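Local coordinates for protein citrate synthase (Metallosphaera sedula, PDB 6ABX) that probably condenses oxaloacetate with acetyl-CoA and water to form citrate and free CoA, a step of the tricarboxylic acid cycle, at residues K83-F88 against M92-T97. Sequence-based numbering, arbitrary orientation.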
ATOM      1  N   LYS A  83      15.259  -8.417  15.191  1.00 14.38           N
ATOM      2  CA  LYS A  83      15.565  -8.913  16.525  1.00 15.67           C
ATOM      3  C   LYS A  83      14.877  -8.080  17.620  1.00 15.58           C
ATOM      4  O   LYS A  83      14.455  -8.606  18.678  1.00 19.50           O
ATOM      5  CB  LYS A  83      17.091  -8.945  16.702  1.00 17.13           C
ATOM      6  CG  LYS A  83      17.766 -10.032  15.897  1.00 18.83           C
ATOM      7  CD  LYS A  83      19.313  -9.948  16.034  1.00 23.14           C
ATOM      8  CE  LYS A  83      20.049 -10.268  14.756  1.00 24.38           C
ATOM      9  NZ  LYS A  83      21.528 -10.231  14.956  1.00 23.60           N
ATOM     10  N   ARG A  84      14.860  -6.765  17.413  1.00 16.45           N
ATOM     11  CA  ARG A  84      14.350  -5.811  18.339  1.00 16.23           C
ATOM     12  C   ARG A  84      12.845  -6.037  18.509  1.00 16.62           C
ATOM     13  O   ARG A  84      12.278  -5.868  19.619  1.00 16.93           O
ATOM     14  CB  ARG A  84      14.621  -4.378  17.865  1.00 19.62           C
ATOM     15  CG  ARG A  84      13.964  -3.336  18.745  1.00 21.28           C
ATOM     16  CD  ARG A  84      14.550  -1.953  18.654  1.00 23.97           C
ATOM     17  NE  ARG A  84      14.439  -1.352  17.348  1.00 28.69           N
ATOM     18  CZ  ARG A  84      13.496  -0.495  16.973  1.00 32.32           C
ATOM     19  NH1 ARG A  84      12.397  -0.330  17.704  1.00 32.47           N
ATOM     20  NH2 ARG A  84      13.673   0.179  15.848  1.00 32.49           N
ATOM     21  N   THR A  85      12.162  -6.402  17.407  1.00 15.26           N
ATOM     22  CA  THR A  85      10.681  -6.314  17.361  1.00 15.21           C
ATOM     23  C   THR A  85       9.973  -7.667  17.271  1.00 16.52           C
ATOM     24  O   THR A  85       8.732  -7.715  17.414  1.00 17.45           O
ATOM     25  CB  THR A  85      10.216  -5.435  16.187  1.00 15.20           C
ATOM     26  OG1 THR A  85      10.668  -6.006  14.950  1.00 15.62           O
ATOM     27  CG2 THR A  85      10.722  -4.024  16.311  1.00 14.71           C
ATOM     28  N   ALA A  86      10.728  -8.756  17.078  1.00 13.32           N
ATOM     29  CA  ALA A  86      10.114 -10.065  16.811  1.00 14.34           C
ATOM     30  C   ALA A  86       9.138 -10.491  17.903  1.00 15.17           C
ATOM     31  O   ALA A  86       8.131 -11.136  17.625  1.00 15.40           O
ATOM     32  CB  ALA A  86      11.196 -11.099  16.692  1.00 15.27           C
ATOM     33  N   LYS A  87       9.508 -10.266  19.160  1.00 15.62           N
ATOM     34  CA  LYS A  87       8.684 -10.789  20.262  1.00 17.65           C
ATOM     35  C   LYS A  87       7.465  -9.908  20.557  1.00 21.61           C
ATOM     36  O   LYS A  87       6.541 -10.414  21.205  1.00 28.55           O
ATOM     37  CB  LYS A  87       9.477 -10.884  21.560  1.00 20.71           C
ATOM     38  CG  LYS A  87      10.496 -12.005  21.574  1.00 24.28           C
ATOM     39  CD  LYS A  87      10.936 -12.349  22.987  1.00 30.82           C
ATOM     40  CE  LYS A  87      11.795 -13.597  23.086  1.00 32.14           C
ATOM     41  NZ  LYS A  87      13.068 -13.359  22.381  1.00 34.16           N
ATOM     42  N   PHE A  88       7.467  -8.638  20.148  1.00 17.42           N
ATOM     43  CA  PHE A  88       6.419  -7.707  20.531  1.00 21.87           C
ATOM     44  C   PHE A  88       5.538  -7.289  19.348  1.00 22.06           C
ATOM     45  O   PHE A  88       4.369  -6.914  19.566  1.00 23.68           O
ATOM     46  CB  PHE A  88       7.051  -6.477  21.180  1.00 28.04           C
ATOM     47  CG  PHE A  88       7.916  -6.852  22.361  1.00 40.53           C
ATOM     48  CD1 PHE A  88       7.330  -7.298  23.541  1.00 44.38           C
ATOM     49  CD2 PHE A  88       9.308  -6.873  22.254  1.00 44.28           C
ATOM     50  CE1 PHE A  88       8.120  -7.698  24.613  1.00 49.94           C
ATOM     51  CE2 PHE A  88      10.098  -7.253  23.333  1.00 46.42           C
ATOM     52  CZ  PHE A  88       9.500  -7.659  24.513  1.00 52.24           C
ATOM     53  N   MET A  92       3.168  -9.186  10.515  1.00 11.98           N
ATOM     54  CA  MET A  92       2.875  -8.465   9.249  1.00 12.56           C
ATOM     55  C   MET A  92       3.342  -7.004   9.328  1.00 12.68           C
ATOM     56  O   MET A  92       3.858  -6.469   8.352  1.00 12.13           O
ATOM     57  CB  MET A  92       1.380  -8.595   8.907  1.00 13.06           C
ATOM     58  CG  MET A  92       1.028  -9.947   8.307  1.00 13.56           C
ATOM     59  SD  MET A  92       1.843 -10.365   6.718  1.00 13.60           S
ATOM     60  CE  MET A  92       0.678  -9.596   5.598  1.00 14.36           C
ATOM     61  N   ASP A  93       3.289  -6.379  10.507  1.00 11.75           N
ATOM     62  CA  ASP A  93       3.854  -5.061  10.703  1.00 12.65           C
ATOM     63  C   ASP A  93       5.367  -5.103  10.540  1.00 11.34           C
ATOM     64  O   ASP A  93       5.943  -4.193   9.990  1.00 12.28           O
ATOM     65  CB  ASP A  93       3.520  -4.455  12.073  1.00 13.53           C
ATOM     66  CG  ASP A  93       2.022  -4.179  12.262  1.00 17.14           C
ATOM     67  OD1 ASP A  93       1.261  -4.333  11.282  1.00 17.74           O
ATOM     68  OD2 ASP A  93       1.603  -3.841  13.420  1.00 18.29           O
ATOM     69  N   ILE A  94       6.016  -6.167  11.043  1.00 11.74           N
ATOM     70  CA  ILE A  94       7.436  -6.286  10.908  1.00 11.11           C
ATOM     71  C   ILE A  94       7.784  -6.433   9.423  1.00 11.65           C
ATOM     72  O   ILE A  94       8.652  -5.796   8.935  1.00 11.19           O
ATOM     73  CB  ILE A  94       7.973  -7.464  11.736  1.00 12.00           C
ATOM     74  CG1 ILE A  94       7.757  -7.224  13.231  1.00 12.47           C
ATOM     75  CG2 ILE A  94       9.446  -7.684  11.426  1.00 12.60           C
ATOM     76  CD1 ILE A  94       8.088  -8.437  14.095  1.00 13.35           C
ATOM     77  N   LEU A  95       7.048  -7.293   8.718  1.00 11.94           N
ATOM     78  CA  LEU A  95       7.344  -7.519   7.314  1.00 12.64           C
ATOM     79  C   LEU A  95       7.073  -6.245   6.494  1.00 12.18           C
ATOM     80  O   LEU A  95       7.889  -5.901   5.632  1.00 13.04           O
ATOM     81  CB  LEU A  95       6.470  -8.662   6.795  1.00 12.86           C
ATOM     82  CG  LEU A  95       6.818  -9.088   5.364  1.00 13.84           C
ATOM     83  CD1 LEU A  95       8.208  -9.682   5.322  1.00 15.29           C
ATOM     84  CD2 LEU A  95       5.779 -10.053   4.786  1.00 14.80           C
ATOM     85  N   ARG A  96       5.966  -5.532   6.808  1.00 12.59           N
ATOM     86  CA  ARG A  96       5.639  -4.245   6.130  1.00 12.35           C
ATOM     87  C   ARG A  96       6.850  -3.313   6.284  1.00 12.66           C
ATOM     88  O   ARG A  96       7.347  -2.682   5.315  1.00 11.72           O
ATOM     89  CB  ARG A  96       4.357  -3.654   6.709  1.00 12.62           C
ATOM     90  CG  ARG A  96       3.820  -2.397   6.033  1.00 13.72           C
ATOM     91  CD  ARG A  96       2.678  -1.856   6.882  1.00 14.39           C
ATOM     92  NE  ARG A  96       3.066  -1.408   8.214  1.00 14.08           N
ATOM     93  CZ  ARG A  96       2.396  -1.560   9.329  1.00 15.94           C
ATOM     94  NH1 ARG A  96       1.169  -2.061   9.309  1.00 18.98           N
ATOM     95  NH2 ARG A  96       2.910  -1.133  10.478  1.00 13.88           N
ATOM     96  N   THR A  97       7.338  -3.186   7.521  1.00 11.70           N
ATOM     97  CA  THR A  97       8.405  -2.235   7.840  1.00 12.81           C
ATOM     98  C   THR A  97       9.742  -2.633   7.194  1.00 14.12           C
ATOM     99  O   THR A  97      10.450  -1.782   6.587  1.00 13.49           O
ATOM    100  CB  THR A  97       8.584  -2.054   9.345  1.00 13.50           C
ATOM    101  OG1 THR A  97       7.309  -1.774   9.926  1.00 14.25           O
ATOM    102  CG2 THR A  97       9.601  -0.960   9.597  1.00 15.42           C
TER
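Thr85 and Ile94 touch with no flat group between them; each ring or guanidinium packs within its own segment, and none bridges the two. Thr85 CG2 sits over the rim of one face of the Arg84 guanidinium, 4.2 Å from its plane, and Lys87 CB lies likewise on the Phe88 ring. Asp93 CA sits squarely on one face of the Arg96 guanidinium, whose NH1 makes a salt bridge to Asp93 OD1 at 3.0 Å; Lys210 NZ pairs with the same oxygen.

At the contact itself, Ile94 runs out extended (chi2 172°), carrying CD1 to 3.5 Å from Thr85 O and 3.8 Å from Ala86 CA. Its CG1 lies 3.6 Å from Thr85 OG1, the two side chains passing in opposite directions. Thr85 OG1 is hydrogen-bonded to Phe81 O, and Thr85 O accepts from Phe88 N. Leu104 of the second subunit packs on both Thr85 and Ile94. Cut back to an alanine, Ile94 would lose CG1 and CD1, which is likely to open a gap beside Thr85 and leave that Leu104 less well packed.

Helices 76-85 and 91-105 thus meet at the dimer interface through van der Waals packing: the threonine's oxygens find hydrogen bonds on their own side, and the isoleucine side chain brings only hydrocarbon.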